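Local structure of transcription factor cep-1 (Caenorhabditis elegans, 1T4W) at residues T33-L38 with M138-C143; V82-S87 with F100-N105. The protein activates transcription by binding the same DNA consensus sequence as p53, promoting apoptosis under genotoxic and cellular stress and supporting proper meiotic chromosome segregation. All blocks are in the same frame, centred on the assembly; numbering follows the deposited sequence.

Interaction 1: residues T33-L38 with M138-C143; sequences TKMGCL and MCQEKC. With ZN (zinc ion), chain B.
Met35 meets the zinc-binding loop with every atom of its side chain, and following it outward gives a worked example of how a thioether fits itself to a backbone. The chain leaves with CB 3.7 Å from the carbonyl oxygen of Cys139. With chi1 at 70°, CG stands between the backbone N and the carbonyl carbon, a rotation that carries the chain toward Gln140; there CG lies about equally far from the amide carbon and from OE1. Beyond it, SD lies over the face of the same amide, nearest NE2 of Gln140 at 3.7 Å. The side chains of Met35 and Gln140 run nearly at right angles, so that the thioether passes across the glutamine rather than alongside it. A bend at chi3 (-89°) then turns the methyl group inward, and CE of Met35 ends 3.5 Å from the carbonyl carbon of Met138, against the peptide group itself. The sulfur of Met138 in turn rests on Gly36, its SD 4.0 Å from CA; the positive phi of Gly36 is one that glycine accepts readily.

No direct hydrogen bond joins 33-38 to 138-143. A water makes the polar link: it accepts from Met35 N at 2.7 Å and donates to Gln140 OE1 at 2.8 Å, which ties down the oxygen end of the amide while the sulfur lies over the amide's face. On either side of Gln140 in sequence, Cys139 and Cys143 bind the zinc, with Cys85 and His88 completing the site, and Ile177 touches both Met35 and Gln140. The chemistry is therefore that of a surface contact made by soft, polarisable sulfur and one bridging water, packed against a loop that also supplies two zinc ligands and is probably held in shape by the metal.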
ATOM      1  N   THR A  33      -2.093   6.211  -9.387  1.00 16.37           N
ATOM      2  CA  THR A  33      -2.360   7.513  -8.751  1.00 15.26           C
ATOM      3  C   THR A  33      -1.234   8.478  -9.095  1.00 23.20           C
ATOM      4  O   THR A  33      -0.139   8.048  -9.456  1.00 20.86           O
ATOM      5  CB  THR A  33      -2.422   7.373  -7.194  1.00 11.40           C
ATOM      6  OG1 THR A  33      -2.528   8.662  -6.572  1.00 17.09           O
ATOM      7  CG2 THR A  33      -1.165   6.678  -6.682  1.00 15.21           C
ATOM      8  N   LYS A  34      -1.507   9.777  -8.999  1.00 21.40           N
ATOM      9  CA  LYS A  34      -0.467  10.778  -9.243  1.00 26.50           C
ATOM     10  C   LYS A  34       0.258  10.912  -7.911  1.00 26.07           C
ATOM     11  O   LYS A  34      -0.301  10.553  -6.873  1.00 17.61           O
ATOM     12  CB  LYS A  34      -1.077  12.147  -9.564  1.00 16.32           C
ATOM     13  CG  LYS A  34      -1.915  12.237 -10.817  1.00 23.53           C
ATOM     14  CD  LYS A  34      -2.344  13.666 -10.934  1.00 30.86           C
ATOM     15  CE  LYS A  34      -3.304  13.884 -12.068  1.00 40.07           C
ATOM     16  NZ  LYS A  34      -3.550  15.344 -12.201  1.00 47.74           N
ATOM     17  N   MET A  35       1.484  11.433  -7.913  1.00 18.41           N
ATOM     18  CA  MET A  35       2.172  11.610  -6.637  1.00 26.93           C
ATOM     19  C   MET A  35       1.595  12.871  -5.976  1.00 25.99           C
ATOM     20  O   MET A  35       0.944  13.671  -6.640  1.00 22.96           O
ATOM     21  CB  MET A  35       3.698  11.719  -6.827  1.00 33.60           C
ATOM     22  CG  MET A  35       4.221  12.967  -7.494  1.00 35.90           C
ATOM     23  SD  MET A  35       6.059  13.103  -7.276  1.00 31.65           S
ATOM     24  CE  MET A  35       6.140  14.010  -5.742  1.00 44.53           C
ATOM     25  N   GLY A  36       1.800  13.038  -4.675  1.00 19.64           N
ATOM     26  CA  GLY A  36       1.258  14.215  -4.011  1.00 17.06           C
ATOM     27  C   GLY A  36      -0.260  14.226  -3.865  1.00 23.84           C
ATOM     28  O   GLY A  36      -0.842  15.265  -3.584  1.00 26.65           O
ATOM     29  N   CYS A  37      -0.922  13.092  -4.062  1.00 24.61           N
ATOM     30  CA  CYS A  37      -2.382  13.059  -3.919  1.00 23.53           C
ATOM     31  C   CYS A  37      -2.793  12.068  -2.841  1.00 28.20           C
ATOM     32  O   CYS A  37      -2.208  10.984  -2.728  1.00 21.73           O
ATOM     33  CB  CYS A  37      -3.066  12.683  -5.250  1.00 27.38           C
ATOM     34  SG  CYS A  37      -2.822  13.939  -6.558  1.00 31.60           S
ATOM     35  N   LEU A  38      -3.799  12.449  -2.060  1.00 22.34           N
ATOM     36  CA  LEU A  38      -4.305  11.619  -0.966  1.00 37.44           C
ATOM     37  C   LEU A  38      -5.147  10.475  -1.483  1.00 25.36           C
ATOM     38  O   LEU A  38      -6.204  10.689  -2.074  1.00 28.41           O
ATOM     39  CB  LEU A  38      -5.133  12.465   0.008  1.00 25.96           C
ATOM     40  CG  LEU A  38      -4.308  13.560   0.698  1.00 26.51           C
ATOM     41  CD1 LEU A  38      -5.233  14.542   1.411  1.00 34.20           C
ATOM     42  CD2 LEU A  38      -3.329  12.922   1.663  1.00 27.70           C
ATOM     43  N   MET A 138       5.221  10.477  -2.365  1.00 27.65           N
ATOM     44  CA  MET A 138       5.994  11.675  -2.622  1.00 27.46           C
ATOM     45  C   MET A 138       7.168  11.502  -3.580  1.00 31.54           C
ATOM     46  O   MET A 138       8.152  12.233  -3.521  1.00 29.84           O
ATOM     47  CB  MET A 138       6.448  12.286  -1.294  1.00 29.97           C
ATOM     48  CG  MET A 138       5.273  12.781  -0.430  1.00 27.85           C
ATOM     49  SD  MET A 138       4.168  13.942  -1.308  1.00 36.96           S
ATOM     50  CE  MET A 138       5.226  15.384  -1.372  1.00 43.50           C
ATOM     51  N   CYS A 139       7.056  10.522  -4.465  1.00 21.19           N
ATOM     52  CA  CYS A 139       8.074  10.291  -5.480  1.00 18.62           C
ATOM     53  C   CYS A 139       7.298   9.488  -6.507  1.00 20.94           C
ATOM     54  O   CYS A 139       6.165   9.064  -6.249  1.00 22.23           O
ATOM     55  CB  CYS A 139       9.272   9.533  -4.887  1.00 20.36           C
ATOM     56  SG  CYS A 139      10.644   9.186  -6.013  1.00 22.37           S
ATOM     57  N   GLN A 140       7.855   9.287  -7.682  1.00 20.65           N
ATOM     58  CA  GLN A 140       7.085   8.554  -8.663  1.00 22.19           C
ATOM     59  C   GLN A 140       7.907   7.665  -9.572  1.00 28.20           C
ATOM     60  O   GLN A 140       9.140   7.706  -9.570  1.00 26.37           O
ATOM     61  CB  GLN A 140       6.270   9.552  -9.468  1.00 18.47           C
ATOM     62  CG  GLN A 140       7.098  10.479 -10.311  1.00 31.67           C
ATOM     63  CD  GLN A 140       6.271  11.618 -10.833  1.00 39.57           C
ATOM     64  OE1 GLN A 140       5.116  11.431 -11.202  1.00 49.39           O
ATOM     65  NE2 GLN A 140       6.855  12.807 -10.876  1.00 42.36           N
ATOM     66  N   GLU A 141       7.201   6.857 -10.349  1.00 22.72           N
ATOM     67  CA  GLU A 141       7.822   5.926 -11.272  1.00 23.93           C
ATOM     68  C   GLU A 141       8.852   6.626 -12.162  1.00 33.85           C
ATOM     69  O   GLU A 141       9.958   6.129 -12.361  1.00 26.86           O
ATOM     70  CB  GLU A 141       6.730   5.298 -12.151  1.00 20.93           C
ATOM     71  CG  GLU A 141       7.112   3.990 -12.809  1.00 42.05           C
ATOM     72  CD  GLU A 141       5.969   3.436 -13.625  1.00 35.94           C
ATOM     73  OE1 GLU A 141       5.775   3.899 -14.771  1.00 35.39           O
ATOM     74  OE2 GLU A 141       5.252   2.562 -13.104  1.00 38.57           O
ATOM     75  N   LYS A 142       8.478   7.785 -12.694  1.00 28.53           N
ATOM     76  CA  LYS A 142       9.349   8.529 -13.587  1.00 35.92           C
ATOM     77  C   LYS A 142      10.740   8.777 -12.993  1.00 39.69           C
ATOM     78  O   LYS A 142      11.726   8.835 -13.722  1.00 41.05           O
ATOM     79  CB  LYS A 142       8.673   9.853 -13.948  1.00 41.07           C
ATOM     80  CG  LYS A 142       9.296  10.585 -15.105  1.00 57.70           C
ATOM     81  CD  LYS A 142       8.525  11.863 -15.421  1.00 61.79           C
ATOM     82  CE  LYS A 142       9.122  12.581 -16.629  1.00 69.15           C
ATOM     83  NZ  LYS A 142       8.416  13.856 -16.950  1.00 60.71           N
ATOM     84  N   CYS A 143      10.817   8.901 -11.669  1.00 38.02           N
ATOM     85  CA  CYS A 143      12.082   9.154 -10.966  1.00 33.65           C
ATOM     86  C   CYS A 143      13.058   7.988 -10.895  1.00 40.86           C
ATOM     87  O   CYS A 143      14.264   8.196 -10.734  1.00 43.68           O
ATOM     88  CB  CYS A 143      11.805   9.580  -9.524  1.00 28.79           C
ATOM     89  SG  CYS A 143      10.816  11.035  -9.406  1.00 28.47           S
TER
HETATM   90 ZN    ZN B 201      11.260  11.208  -7.058  1.00 27.16          ZN
HETATM   91  O   HOH W   1       2.425  11.487 -10.495  1.00 28.72           O

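Interaction 2: residues V82-S87 with F100-N105; sequences VMKCRS and FFYIRN. With ZN (zinc ion), chain B.
Lys84 NZ, lying 2.8 Å from Tyr102 OH, is gripped by several groups: it gives hydrogen bonds to the carbonyl oxygens of Phe97 and Ser99 and forms a salt bridge with Glu92. The ammonium group approaches the tyrosine in the plane of the ring, at the edge that carries the hydroxyl, and the two side chains cross at about a right angle. Tyr102 OH is hydrogen-bonded to the carbonyl oxygen of Pro96. Lys84 reaches this cluster fully stretched, with CG anti to the backbone N (chi1 -159°) and every later torsion extended. A buried positive charge is thus met by one carboxylate and two carbonyls, which would probably favour its charged form.

The apolar half of the contact belongs to Phe100. CG1 of Val82 sits over one face of the ring in a CH-pi contact, 3.7 Å from the ring centroid and 25° off the normal, displaced toward the rim; the ring carbon nearest Val82 CG1 is CE2 of Phe100, at 3.4 Å. The backbone of 82-87 passes the ring's edge instead, with Lys84 N 3.5 Å from CD2 of Phe100 and the carbonyl carbon of Met83 in the ring plane. Replacing Phe100 by an alanine would probably leave Val82 CG1 without its aromatic face and open a gap beside the backbone of Met83 and Lys84, just ahead of the zinc ligand Cys85.

Cys85, whose SG is 2.4 Å from the zinc, is also the N-cap of helix 86-90. As in p53, this zinc-bearing loop and helix flank the beta sandwich: 82-87 runs from Val82, hydrogen-bonded through its backbone to Phe62 of strand 57-65, into that helix, whereas 100-105 enters strand 101-104, an outermost strand of the four-stranded antiparallel sheet, which pairs with strand 130-137.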
ATOM      1  N   VAL A  82      10.602   0.585  -1.584  1.00 21.29           N
ATOM      2  CA  VAL A  82      10.691   1.364  -2.813  1.00 27.37           C
ATOM      3  C   VAL A  82      11.461   2.568  -2.275  1.00 33.30           C
ATOM      4  O   VAL A  82      11.090   3.117  -1.228  1.00 21.95           O
ATOM      5  CB  VAL A  82       9.327   1.844  -3.308  1.00 28.84           C
ATOM      6  CG1 VAL A  82       9.512   2.724  -4.537  1.00 18.11           C
ATOM      7  CG2 VAL A  82       8.455   0.655  -3.628  1.00 20.80           C
ATOM      8  N   MET A  83      12.531   2.963  -2.962  1.00 23.79           N
ATOM      9  CA  MET A  83      13.384   4.056  -2.493  1.00 23.83           C
ATOM     10  C   MET A  83      13.087   5.385  -3.154  1.00 26.09           C
ATOM     11  O   MET A  83      13.019   5.486  -4.376  1.00 22.49           O
ATOM     12  CB  MET A  83      14.855   3.709  -2.730  1.00 29.10           C
ATOM     13  CG  MET A  83      15.293   2.377  -2.134  1.00 44.03           C
ATOM     14  SD  MET A  83      14.980   2.272  -0.353  1.00 33.74           S
ATOM     15  CE  MET A  83      16.137   3.470   0.308  1.00 35.02           C
ATOM     16  N   LYS A  84      12.941   6.403  -2.323  1.00 16.95           N
ATOM     17  CA  LYS A  84      12.644   7.761  -2.773  1.00 22.70           C
ATOM     18  C   LYS A  84      13.866   8.294  -3.540  1.00 33.28           C
ATOM     19  O   LYS A  84      14.991   7.998  -3.159  1.00 21.52           O
ATOM     20  CB  LYS A  84      12.381   8.599  -1.530  1.00 27.44           C
ATOM     21  CG  LYS A  84      11.590   9.852  -1.742  1.00 27.01           C
ATOM     22  CD  LYS A  84      11.326  10.475  -0.391  1.00 29.48           C
ATOM     23  CE  LYS A  84      10.434  11.666  -0.484  1.00 28.99           C
ATOM     24  NZ  LYS A  84      10.026  11.994   0.906  1.00 36.80           N
ATOM     25  N   CYS A  85      13.671   9.061  -4.613  1.00 26.58           N
ATOM     26  CA  CYS A  85      14.833   9.579  -5.333  1.00 27.49           C
ATOM     27  C   CYS A  85      15.507  10.693  -4.541  1.00 29.15           C
ATOM     28  O   CYS A  85      14.940  11.248  -3.584  1.00 19.41           O
ATOM     29  CB  CYS A  85      14.466  10.088  -6.733  1.00 21.44           C
ATOM     30  SG  CYS A  85      13.590  11.664  -6.775  1.00 24.39           S
ATOM     31  N   ARG A  86      16.721  11.025  -4.957  1.00 24.42           N
ATOM     32  CA  ARG A  86      17.513  12.033  -4.276  1.00 28.20           C
ATOM     33  C   ARG A  86      16.817  13.370  -4.223  1.00 31.58           C
ATOM     34  O   ARG A  86      16.725  13.968  -3.153  1.00 33.89           O
ATOM     35  CB  ARG A  86      18.875  12.189  -4.972  1.00 29.31           C
ATOM     36  CG  ARG A  86      19.907  13.030  -4.221  1.00 31.30           C
ATOM     37  CD  ARG A  86      20.986  13.548  -5.201  1.00 39.89           C
ATOM     38  NE  ARG A  86      20.422  14.613  -6.034  1.00 34.86           N
ATOM     39  CZ  ARG A  86      20.033  15.798  -5.562  1.00 36.75           C
ATOM     40  NH1 ARG A  86      20.167  16.069  -4.270  1.00 41.06           N
ATOM     41  NH2 ARG A  86      19.460  16.696  -6.364  1.00 27.48           N
ATOM     42  N   SER A  87      16.297  13.843  -5.359  1.00 25.98           N
ATOM     43  CA  SER A  87      15.656  15.156  -5.369  1.00 29.83           C
ATOM     44  C   SER A  87      14.363  15.262  -4.579  1.00 37.45           C
ATOM     45  O   SER A  87      14.066  16.322  -4.021  1.00 28.36           O
ATOM     46  CB  SER A  87      15.409  15.643  -6.799  1.00 33.46           C
ATOM     47  OG  SER A  87      14.419  14.868  -7.430  1.00 46.93           O
ATOM     48  N   PHE A 100       9.249   7.093   1.125  1.00 22.71           N
ATOM     49  CA  PHE A 100       8.608   7.218  -0.175  1.00 21.55           C
ATOM     50  C   PHE A 100       7.131   7.636  -0.007  1.00 27.43           C
ATOM     51  O   PHE A 100       6.567   8.372  -0.836  1.00 20.64           O
ATOM     52  CB  PHE A 100       8.701   5.875  -0.915  1.00 20.38           C
ATOM     53  CG  PHE A 100       8.477   5.979  -2.408  1.00 20.50           C
ATOM     54  CD1 PHE A 100       7.191   6.142  -2.931  1.00 24.21           C
ATOM     55  CD2 PHE A 100       9.560   5.963  -3.288  1.00 26.48           C
ATOM     56  CE1 PHE A 100       6.981   6.294  -4.325  1.00 16.04           C
ATOM     57  CE2 PHE A 100       9.368   6.119  -4.677  1.00 18.13           C
ATOM     58  CZ  PHE A 100       8.077   6.285  -5.188  1.00 26.66           C
ATOM     59  N   PHE A 101       6.524   7.193   1.090  1.00 20.92           N
ATOM     60  CA  PHE A 101       5.109   7.460   1.338  1.00 25.94           C
ATOM     61  C   PHE A 101       4.804   7.914   2.757  1.00 26.09           C
ATOM     62  O   PHE A 101       5.595   7.702   3.667  1.00 25.42           O
ATOM     63  CB  PHE A 101       4.287   6.198   1.040  1.00 18.29           C
ATOM     64  CG  PHE A 101       4.516   5.075   2.024  1.00 18.63           C
ATOM     65  CD1 PHE A 101       5.732   4.414   2.073  1.00 17.98           C
ATOM     66  CD2 PHE A 101       3.512   4.697   2.919  1.00 17.36           C
ATOM     67  CE1 PHE A 101       5.964   3.385   3.002  1.00 15.48           C
ATOM     68  CE2 PHE A 101       3.721   3.672   3.847  1.00 18.53           C
ATOM     69  CZ  PHE A 101       4.952   3.011   3.888  1.00 25.42           C
ATOM     70  N   TYR A 102       3.633   8.515   2.936  1.00 24.47           N
ATOM     71  CA  TYR A 102       3.192   8.985   4.247  1.00 24.94           C
ATOM     72  C   TYR A 102       1.718   8.639   4.479  1.00 34.26           C
ATOM     73  O   TYR A 102       0.971   8.336   3.540  1.00 23.39           O
ATOM     74  CB  TYR A 102       3.391  10.502   4.372  1.00 24.19           C
ATOM     75  CG  TYR A 102       4.815  10.943   4.102  1.00 34.18           C
ATOM     76  CD1 TYR A 102       5.256  11.211   2.798  1.00 38.91           C
ATOM     77  CD2 TYR A 102       5.746  11.025   5.144  1.00 32.01           C
ATOM     78  CE1 TYR A 102       6.591  11.545   2.542  1.00 35.80           C
ATOM     79  CE2 TYR A 102       7.069  11.351   4.899  1.00 44.40           C
ATOM     80  CZ  TYR A 102       7.489  11.605   3.597  1.00 39.62           C
ATOM     81  OH  TYR A 102       8.815  11.864   3.372  1.00 24.62           O
ATOM     82  N   ILE A 103       1.314   8.693   5.742  1.00 28.05           N
ATOM     83  CA  ILE A 103      -0.043   8.379   6.153  1.00 23.66           C
ATOM     84  C   ILE A 103      -0.683   9.648   6.718  1.00 28.52           C
ATOM     85  O   ILE A 103      -0.127  10.291   7.612  1.00 30.83           O
ATOM     86  CB  ILE A 103      -0.008   7.261   7.239  1.00 24.64           C
ATOM     87  CG1 ILE A 103       0.736   6.038   6.686  1.00 30.63           C
ATOM     88  CG2 ILE A 103      -1.426   6.897   7.696  1.00 29.13           C
ATOM     89  CD1 ILE A 103       0.111   5.424   5.439  1.00 28.60           C
ATOM     90  N   ARG A 104      -1.849  10.010   6.195  1.00 29.99           N
ATOM     91  CA  ARG A 104      -2.549  11.209   6.645  1.00 30.02           C
ATOM     92  C   ARG A 104      -4.014  10.888   6.937  1.00 28.26           C
ATOM     93  O   ARG A 104      -4.567   9.888   6.443  1.00 24.19           O
ATOM     94  CB  ARG A 104      -2.471  12.307   5.572  1.00 35.46           C
ATOM     95  CG  ARG A 104      -1.046  12.704   5.158  1.00 51.10           C
ATOM     96  CD  ARG A 104      -0.303  13.434   6.275  1.00 49.07           C
ATOM     97  NE  ARG A 104      -0.915  14.725   6.597  1.00 57.39           N
ATOM     98  CZ  ARG A 104      -0.688  15.856   5.932  1.00 59.67           C
ATOM     99  NH1 ARG A 104       0.143  15.872   4.899  1.00 68.38           N
ATOM    100  NH2 ARG A 104      -1.293  16.976   6.302  1.00 50.14           N
ATOM    101  N   ASN A 105      -4.638  11.757   7.721  1.00 27.90           N
ATOM    102  CA  ASN A 105      -6.035  11.598   8.105  1.00 19.60           C
ATOM    103  C   ASN A 105      -6.281  10.187   8.599  1.00 24.98           C
ATOM    104  O   ASN A 105      -7.274   9.559   8.247  1.00 24.74           O
ATOM    105  CB  ASN A 105      -6.952  11.910   6.916  1.00 30.45           C
ATOM    106  CG  ASN A 105      -6.771  13.328   6.422  1.00 45.33           C
ATOM    107  OD1 ASN A 105      -6.879  14.277   7.199  1.00 32.68           O
ATOM    108  ND2 ASN A 105      -6.479  13.484   5.136  1.00 32.29           N
TER
HETATM  109 ZN    ZN B 201      11.260  11.208  -7.058  1.00 27.16          ZN

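The two contacts show how one metal can unite loops distant in sequence: interaction 1 supplies Cys139 and Cys143, interaction 2 supplies Cys85, and His88 completes the zinc site of this p53-like DNA-binding domain. Their centres lie 9 Å apart, and they touch directly. A probable backbone hydrogen bond runs from Met138 N to Phe100 O (2.9 Å), where 138-143 leaves the strand paired with 101-104. Beside it, Cys139 CB packs at 3.4 Å from Phe100 CE2, and Met138 CG lies 3.5 Å from Tyr102 CE1. Phe100 thus touches Val82 in one contact and a zinc ligand of the other, joining sheet edge and metal site.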